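Local coordinates for E3 SUMO-protein ligase SIZ1 (Saccharomyces cerevisiae, PDB 3I2D) that acts as an E3 ligase that mediates attachment of SUMO to septins and PCNA, at residues K116-N127 and K193-M204. Sequence-based numbering, arbitrary orientation.
Sequences KHRLYLFSGMIN and KEYKLFGYIVEM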
ATOM      1  N   LYS A 116       5.007   3.545  15.834  1.00 83.45           N
ATOM      2  CA  LYS A 116       4.557   3.249  14.493  1.00 80.56           C
ATOM      3  C   LYS A 116       3.882   1.879  14.455  1.00 76.25           C
ATOM      4  O   LYS A 116       3.934   1.183  13.444  1.00 80.89           O
ATOM      5  CB  LYS A 116       5.743   3.269  13.532  1.00 87.13           C
ATOM      6  CG  LYS A 116       6.337   4.645  13.297  1.00 91.45           C
ATOM      7  CD  LYS A 116       7.295   4.633  12.104  1.00 91.22           C
ATOM      8  CE  LYS A 116       7.847   6.025  11.826  1.00 91.22           C
ATOM      9  NZ  LYS A 116       6.756   7.031  11.649  1.00 89.98           N
ATOM     10  N   HIS A 117       3.251   1.483  15.551  1.00 66.62           N
ATOM     11  CA  HIS A 117       2.594   0.187  15.588  1.00 62.09           C
ATOM     12  C   HIS A 117       1.120   0.307  15.873  1.00 59.55           C
ATOM     13  O   HIS A 117       0.693   1.190  16.612  1.00 57.93           O
ATOM     14  CB  HIS A 117       3.246  -0.702  16.633  1.00 66.31           C
ATOM     15  CG  HIS A 117       4.635  -1.115  16.275  1.00 72.38           C
ATOM     16  ND1 HIS A 117       5.698  -0.238  16.296  1.00 74.62           N
ATOM     17  CD2 HIS A 117       5.119  -2.289  15.803  1.00 71.65           C
ATOM     18  CE1 HIS A 117       6.778  -0.853  15.847  1.00 77.87           C
ATOM     19  NE2 HIS A 117       6.454  -2.098  15.540  1.00 76.02           N
ATOM     20  N   ARG A 118       0.334  -0.588  15.288  1.00 52.57           N
ATOM     21  CA  ARG A 118      -1.107  -0.530  15.488  1.00 53.07           C
ATOM     22  C   ARG A 118      -1.742  -1.904  15.426  1.00 50.38           C
ATOM     23  O   ARG A 118      -1.209  -2.810  14.790  1.00 57.49           O
ATOM     24  CB  ARG A 118      -1.731   0.377  14.431  1.00 53.13           C
ATOM     25  CG  ARG A 118      -0.950   1.658  14.210  1.00 61.60           C
ATOM     26  CD  ARG A 118      -1.829   2.867  14.383  1.00 71.58           C
ATOM     27  NE  ARG A 118      -2.521   2.849  15.664  1.00 67.60           N
ATOM     28  CZ  ARG A 118      -3.480   3.705  15.998  1.00 77.54           C
ATOM     29  NH1 ARG A 118      -3.859   4.651  15.143  1.00 72.51           N
ATOM     30  NH2 ARG A 118      -4.073   3.611  17.182  1.00 82.64           N
ATOM     31  N   LEU A 119      -2.883  -2.060  16.091  1.00 45.79           N
ATOM     32  CA  LEU A 119      -3.593  -3.336  16.107  1.00 50.78           C
ATOM     33  C   LEU A 119      -4.699  -3.322  15.044  1.00 52.52           C
ATOM     34  O   LEU A 119      -5.719  -2.658  15.207  1.00 57.75           O
ATOM     35  CB  LEU A 119      -4.210  -3.560  17.479  1.00 48.04           C
ATOM     36  CG  LEU A 119      -4.462  -4.983  17.964  1.00 47.00           C
ATOM     37  CD1 LEU A 119      -5.801  -4.970  18.667  1.00 43.99           C
ATOM     38  CD2 LEU A 119      -4.448  -5.988  16.815  1.00 54.22           C
ATOM     39  N   TYR A 120      -4.489  -4.050  13.955  1.00 49.86           N
ATOM     40  CA  TYR A 120      -5.462  -4.082  12.873  1.00 51.67           C
ATOM     41  C   TYR A 120      -6.282  -5.360  12.856  1.00 54.76           C
ATOM     42  O   TYR A 120      -5.783  -6.447  13.139  1.00 59.22           O
ATOM     43  CB  TYR A 120      -4.750  -3.931  11.522  1.00 47.44           C
ATOM     44  CG  TYR A 120      -4.366  -2.518  11.152  1.00 46.07           C
ATOM     45  CD1 TYR A 120      -4.518  -1.465  12.059  1.00 50.46           C
ATOM     46  CD2 TYR A 120      -3.881  -2.224   9.878  1.00 47.04           C
ATOM     47  CE1 TYR A 120      -4.203  -0.155  11.703  1.00 44.05           C
ATOM     48  CE2 TYR A 120      -3.559  -0.915   9.509  1.00 45.90           C
ATOM     49  CZ  TYR A 120      -3.727   0.108  10.426  1.00 53.33           C
ATOM     50  OH  TYR A 120      -3.431   1.399  10.060  1.00 57.96           O
ATOM     51  N   LEU A 121      -7.557  -5.233  12.538  1.00 51.88           N
ATOM     52  CA  LEU A 121      -8.375  -6.417  12.441  1.00 47.30           C
ATOM     53  C   LEU A 121      -8.599  -6.627  10.944  1.00 52.02           C
ATOM     54  O   LEU A 121      -8.955  -5.690  10.220  1.00 47.34           O
ATOM     55  CB  LEU A 121      -9.692  -6.208  13.160  1.00 49.46           C
ATOM     56  CG  LEU A 121     -10.646  -7.394  13.101  1.00 51.06           C
ATOM     57  CD1 LEU A 121      -9.975  -8.647  13.649  1.00 37.24           C
ATOM     58  CD2 LEU A 121     -11.897  -7.031  13.882  1.00 50.40           C
ATOM     59  N   PHE A 122      -8.332  -7.840  10.476  1.00 49.04           N
ATOM     60  CA  PHE A 122      -8.510  -8.171   9.066  1.00 52.99           C
ATOM     61  C   PHE A 122      -9.665  -9.138   8.916  1.00 51.98           C
ATOM     62  O   PHE A 122     -10.036  -9.831   9.865  1.00 52.34           O
ATOM     63  CB  PHE A 122      -7.262  -8.842   8.474  1.00 50.06           C
ATOM     64  CG  PHE A 122      -6.106  -7.916   8.277  1.00 57.76           C
ATOM     65  CD1 PHE A 122      -5.381  -7.446   9.365  1.00 55.81           C
ATOM     66  CD2 PHE A 122      -5.745  -7.505   7.003  1.00 56.05           C
ATOM     67  CE1 PHE A 122      -4.325  -6.587   9.187  1.00 47.41           C
ATOM     68  CE2 PHE A 122      -4.687  -6.640   6.813  1.00 53.24           C
ATOM     69  CZ  PHE A 122      -3.974  -6.181   7.908  1.00 57.05           C
ATOM     70  N   SER A 123     -10.217  -9.193   7.713  1.00 44.56           N
ATOM     71  CA  SER A 123     -11.304 -10.095   7.431  1.00 41.87           C
ATOM     72  C   SER A 123     -11.153 -10.585   6.016  1.00 42.04           C
ATOM     73  O   SER A 123     -10.733  -9.844   5.149  1.00 46.60           O
ATOM     74  CB  SER A 123     -12.633  -9.381   7.587  1.00 43.57           C
ATOM     75  OG  SER A 123     -13.701 -10.243   7.258  1.00 53.89           O
ATOM     76  N   GLY A 124     -11.488 -11.843   5.782  1.00 45.20           N
ATOM     77  CA  GLY A 124     -11.399 -12.396   4.448  1.00 44.57           C
ATOM     78  C   GLY A 124     -12.390 -13.532   4.348  1.00 41.91           C
ATOM     79  O   GLY A 124     -12.883 -14.004   5.362  1.00 48.09           O
ATOM     80  N   MET A 125     -12.703 -13.976   3.143  1.00 48.00           N
ATOM     81  CA  MET A 125     -13.647 -15.079   3.013  1.00 54.93           C
ATOM     82  C   MET A 125     -12.904 -16.410   3.092  1.00 52.49           C
ATOM     83  O   MET A 125     -11.751 -16.502   2.692  1.00 48.05           O
ATOM     84  CB  MET A 125     -14.386 -15.017   1.675  1.00 56.81           C
ATOM     85  CG  MET A 125     -15.033 -13.699   1.364  1.00 60.16           C
ATOM     86  SD  MET A 125     -15.758 -13.801  -0.276  1.00 70.24           S
ATOM     87  CE  MET A 125     -17.456 -13.484   0.131  1.00 71.38           C
ATOM     88  N   ILE A 126     -13.572 -17.434   3.611  1.00 53.29           N
ATOM     89  CA  ILE A 126     -12.982 -18.755   3.704  1.00 54.66           C
ATOM     90  C   ILE A 126     -12.869 -19.336   2.286  1.00 58.25           C
ATOM     91  O   ILE A 126     -11.940 -20.072   1.971  1.00 62.10           O
ATOM     92  CB  ILE A 126     -13.835 -19.667   4.603  1.00 53.11           C
ATOM     93  CG1 ILE A 126     -13.485 -19.421   6.073  1.00 58.04           C
ATOM     94  CG2 ILE A 126     -13.563 -21.121   4.293  1.00 62.39           C
ATOM     95  CD1 ILE A 126     -13.653 -17.999   6.532  1.00 60.54           C
ATOM     96  N   ASN A 127     -13.812 -18.981   1.425  1.00 61.07           N
ATOM     97  CA  ASN A 127     -13.800 -19.452   0.049  1.00 64.11           C
ATOM     98  C   ASN A 127     -13.901 -18.252  -0.868  1.00 62.69           C
ATOM     99  O   ASN A 127     -14.967 -17.960  -1.398  1.00 63.97           O
ATOM    100  CB  ASN A 127     -14.978 -20.402  -0.199  1.00 72.58           C
ATOM    101  CG  ASN A 127     -14.709 -21.812   0.315  1.00 85.33           C
ATOM    102  OD1 ASN A 127     -13.977 -22.576  -0.315  1.00 92.83           O
ATOM    103  ND2 ASN A 127     -15.287 -22.156   1.471  1.00 81.50           N
ATOM    104  N   LYS A 193     -21.714 -16.150   2.669  1.00 53.56           N
ATOM    105  CA  LYS A 193     -20.416 -16.800   2.673  1.00 50.70           C
ATOM    106  C   LYS A 193     -19.814 -16.717   4.069  1.00 48.66           C
ATOM    107  O   LYS A 193     -20.257 -15.910   4.872  1.00 49.12           O
ATOM    108  CB  LYS A 193     -19.512 -16.103   1.653  1.00 47.05           C
ATOM    109  CG  LYS A 193     -20.261 -15.719   0.400  1.00 55.08           C
ATOM    110  CD  LYS A 193     -19.372 -15.640  -0.834  1.00 68.76           C
ATOM    111  CE  LYS A 193     -18.709 -16.973  -1.172  1.00 71.47           C
ATOM    112  NZ  LYS A 193     -17.794 -16.809  -2.349  1.00 74.48           N
ATOM    113  N   GLU A 194     -18.830 -17.567   4.365  1.00 52.25           N
ATOM    114  CA  GLU A 194     -18.160 -17.536   5.663  1.00 53.88           C
ATOM    115  C   GLU A 194     -16.935 -16.632   5.595  1.00 53.80           C
ATOM    116  O   GLU A 194     -16.304 -16.517   4.550  1.00 49.39           O
ATOM    117  CB  GLU A 194     -17.720 -18.929   6.092  1.00 60.86           C
ATOM    118  CG  GLU A 194     -18.790 -19.717   6.805  1.00 77.12           C
ATOM    119  CD  GLU A 194     -18.243 -20.968   7.460  1.00 83.20           C
ATOM    120  OE1 GLU A 194     -17.640 -21.795   6.734  1.00 86.82           O
ATOM    121  OE2 GLU A 194     -18.414 -21.118   8.694  1.00 81.21           O
ATOM    122  N   TYR A 195     -16.609 -15.982   6.707  1.00 48.08           N
ATOM    123  CA  TYR A 195     -15.451 -15.100   6.752  1.00 48.15           C
ATOM    124  C   TYR A 195     -14.613 -15.409   7.988  1.00 50.36           C
ATOM    125  O   TYR A 195     -15.116 -15.910   8.983  1.00 46.83           O
ATOM    126  CB  TYR A 195     -15.869 -13.631   6.826  1.00 43.76           C
ATOM    127  CG  TYR A 195     -16.734 -13.119   5.697  1.00 39.36           C
ATOM    128  CD1 TYR A 195     -18.070 -13.516   5.570  1.00 37.46           C
ATOM    129  CD2 TYR A 195     -16.231 -12.191   4.790  1.00 26.61           C
ATOM    130  CE1 TYR A 195     -18.881 -12.989   4.567  1.00 39.57           C
ATOM    131  CE2 TYR A 195     -17.024 -11.664   3.794  1.00 40.25           C
ATOM    132  CZ  TYR A 195     -18.345 -12.062   3.686  1.00 41.63           C
ATOM    133  OH  TYR A 195     -19.115 -11.519   2.692  1.00 43.98           O
ATOM    134  N   LYS A 196     -13.329 -15.098   7.933  1.00 48.47           N
ATOM    135  CA  LYS A 196     -12.477 -15.348   9.081  1.00 51.91           C
ATOM    136  C   LYS A 196     -11.732 -14.050   9.373  1.00 53.31           C
ATOM    137  O   LYS A 196     -11.230 -13.396   8.459  1.00 51.33           O
ATOM    138  CB  LYS A 196     -11.501 -16.493   8.779  1.00 50.57           C
ATOM    139  CG  LYS A 196     -10.891 -17.128  10.010  1.00 55.76           C
ATOM    140  CD  LYS A 196     -10.104 -18.374   9.645  1.00 73.24           C
ATOM    141  CE  LYS A 196      -9.490 -19.060  10.872  1.00 80.73           C
ATOM    142  NZ  LYS A 196     -10.506 -19.577  11.842  1.00 81.04           N
ATOM    143  N   LEU A 197     -11.688 -13.657  10.641  1.00 49.38           N
ATOM    144  CA  LEU A 197     -11.001 -12.435  11.014  1.00 49.13           C
ATOM    145  C   LEU A 197      -9.726 -12.748  11.775  1.00 52.19           C
ATOM    146  O   LEU A 197      -9.621 -13.793  12.406  1.00 55.61           O
ATOM    147  CB  LEU A 197     -11.912 -11.551  11.860  1.00 45.60           C
ATOM    148  CG  LEU A 197     -13.135 -10.992  11.130  1.00 49.22           C
ATOM    149  CD1 LEU A 197     -14.121 -12.112  10.791  1.00 48.69           C
ATOM    150  CD2 LEU A 197     -13.805  -9.973  12.019  1.00 51.93           C
ATOM    151  N   PHE A 198      -8.752 -11.848  11.688  1.00 53.05           N
ATOM    152  CA  PHE A 198      -7.481 -12.008  12.377  1.00 49.23           C
ATOM    153  C   PHE A 198      -7.073 -10.682  12.976  1.00 50.85           C
ATOM    154  O   PHE A 198      -7.322  -9.630  12.399  1.00 54.83           O
ATOM    155  CB  PHE A 198      -6.381 -12.431  11.422  1.00 48.94           C
ATOM    156  CG  PHE A 198      -6.628 -13.731  10.742  1.00 56.08           C
ATOM    157  CD1 PHE A 198      -7.496 -13.813   9.664  1.00 61.07           C
ATOM    158  CD2 PHE A 198      -5.970 -14.876  11.161  1.00 53.38           C
ATOM    159  CE1 PHE A 198      -7.701 -15.021   9.009  1.00 64.16           C
ATOM    160  CE2 PHE A 198      -6.166 -16.084  10.517  1.00 56.10           C
ATOM    161  CZ  PHE A 198      -7.029 -16.161   9.441  1.00 62.88           C
ATOM    162  N   GLY A 199      -6.445 -10.740  14.143  1.00 54.77           N
ATOM    163  CA  GLY A 199      -5.978  -9.535  14.796  1.00 53.47           C
ATOM    164  C   GLY A 199      -4.474  -9.553  14.666  1.00 52.50           C
ATOM    165  O   GLY A 199      -3.831 -10.526  15.042  1.00 55.46           O
ATOM    166  N   TYR A 200      -3.907  -8.499  14.101  1.00 53.76           N
ATOM    167  CA  TYR A 200      -2.461  -8.426  13.923  1.00 52.33           C
ATOM    168  C   TYR A 200      -1.928  -7.090  14.408  1.00 57.13           C
ATOM    169  O   TYR A 200      -2.580  -6.046  14.234  1.00 51.34           O
ATOM    170  CB  TYR A 200      -2.066  -8.523  12.443  1.00 46.60           C
ATOM    171  CG  TYR A 200      -2.238  -9.863  11.765  1.00 54.40           C
ATOM    172  CD1 TYR A 200      -3.106 -10.009  10.684  1.00 53.26           C
ATOM    173  CD2 TYR A 200      -1.464 -10.960  12.132  1.00 54.53           C
ATOM    174  CE1 TYR A 200      -3.192 -11.214   9.975  1.00 47.36           C
ATOM    175  CE2 TYR A 200      -1.543 -12.164  11.432  1.00 55.70           C
ATOM    176  CZ  TYR A 200      -2.408 -12.281  10.355  1.00 53.21           C
ATOM    177  OH  TYR A 200      -2.469 -13.464   9.650  1.00 64.71           O
ATOM    178  N   ILE A 201      -0.748  -7.128  15.025  1.00 54.76           N
ATOM    179  CA  ILE A 201      -0.074  -5.902  15.428  1.00 47.77           C
ATOM    180  C   ILE A 201       0.736  -5.665  14.157  1.00 47.72           C
ATOM    181  O   ILE A 201       1.517  -6.524  13.740  1.00 51.06           O
ATOM    182  CB  ILE A 201       0.890  -6.104  16.621  1.00 45.74           C
ATOM    183  CG1 ILE A 201       0.104  -6.213  17.922  1.00 52.47           C
ATOM    184  CG2 ILE A 201       1.819  -4.920  16.742  1.00 52.62           C
ATOM    185  CD1 ILE A 201       0.962  -6.478  19.123  1.00 58.33           C
ATOM    186  N   VAL A 202       0.515  -4.530  13.510  1.00 44.27           N
ATOM    187  CA  VAL A 202       1.232  -4.229  12.284  1.00 45.03           C
ATOM    188  C   VAL A 202       2.073  -2.989  12.478  1.00 47.14           C
ATOM    189  O   VAL A 202       1.800  -2.155  13.351  1.00 47.10           O
ATOM    190  CB  VAL A 202       0.263  -3.973  11.093  1.00 44.98           C
ATOM    191  CG1 VAL A 202      -0.707  -5.162  10.924  1.00 44.75           C
ATOM    192  CG2 VAL A 202      -0.504  -2.674  11.322  1.00 34.58           C
ATOM    193  N   GLU A 203       3.102  -2.872  11.656  1.00 47.91           N
ATOM    194  CA  GLU A 203       3.966  -1.722  11.731  1.00 52.48           C
ATOM    195  C   GLU A 203       3.621  -0.760  10.609  1.00 52.32           C
ATOM    196  O   GLU A 203       3.615  -1.133   9.434  1.00 49.80           O
ATOM    197  CB  GLU A 203       5.439  -2.131  11.613  1.00 62.20           C
ATOM    198  CG  GLU A 203       6.393  -0.937  11.781  1.00 76.94           C
ATOM    199  CD  GLU A 203       7.861  -1.293  11.614  1.00 79.79           C
ATOM    200  OE1 GLU A 203       8.400  -2.031  12.468  1.00 87.71           O
ATOM    201  OE2 GLU A 203       8.471  -0.827  10.624  1.00 77.17           O
ATOM    202  N   MET A 204       3.331   0.479  10.982  1.00 48.54           N
ATOM    203  CA  MET A 204       3.017   1.516  10.019  1.00 52.52           C
ATOM    204  C   MET A 204       4.285   1.819   9.249  1.00 57.82           C
ATOM    205  O   MET A 204       5.330   2.067   9.858  1.00 63.82           O
ATOM    206  CB  MET A 204       2.594   2.795  10.730  1.00 54.18           C
ATOM    207  CG  MET A 204       1.370   2.683  11.592  1.00 61.71           C
ATOM    208  SD  MET A 204      -0.077   2.568  10.567  1.00 76.56           S
ATOM    209  CE  MET A 204      -0.058   0.796  10.184  1.00 55.67           C
TER
HETATM  210  O   HOH W   1     -16.669 -17.966   1.862  1.00 51.98           O
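Met204 lies across the outer end of the Tyr120 ring, with its CE 3.7 Å from Tyr120 CZ. Its chain bends twice, at chi2 (-73°) and chi3 (83°), which brings the sulfur and methyl to the hydroxyl end of Tyr120. The sulfur sits obliquely to the ring, a Met-aromatic contact. Met204 CG also packs on Arg118 CG, 3.6 Å away, while the Arg118 guanidinium goes on to a salt bridge with Asp170. Next along, Val202 CG2 covers one face of the same Tyr120 ring, a CH-pi contact at 3.9 Å from the centroid. Tyr200 and Phe122 form an offset edge-to-face pair, the Tyr200 edge toward the Phe122 face, with the planes 75° apart. The backbones pair as antiparallel strands, the two central strands of a four-stranded sheet in the PINIT domain. Strand 74-90 flanks 195-204, and 169-170 flanks 117-125. The other face of the pair carries Leu119, Leu121, Leu197 and Ile201. At the far end Met125 and Tyr195 run side by side, with Met125 CG 3.7 Å from Tyr195 CE2. The Met125 sulfur is oblique to that ring, a second Met-aromatic contact. Ile126 CD1 lies 3.5 Å from Lys196 CB, and Lys196 NZ goes on to Asn86. Lys193 NZ gives a hydrogen bond of 3.2 Å to Asn127 O. A serine in place of Lys193 would probably leave the Asn127 carbonyl without its ammonium partner. Ile126 N bonds to Glu194 O.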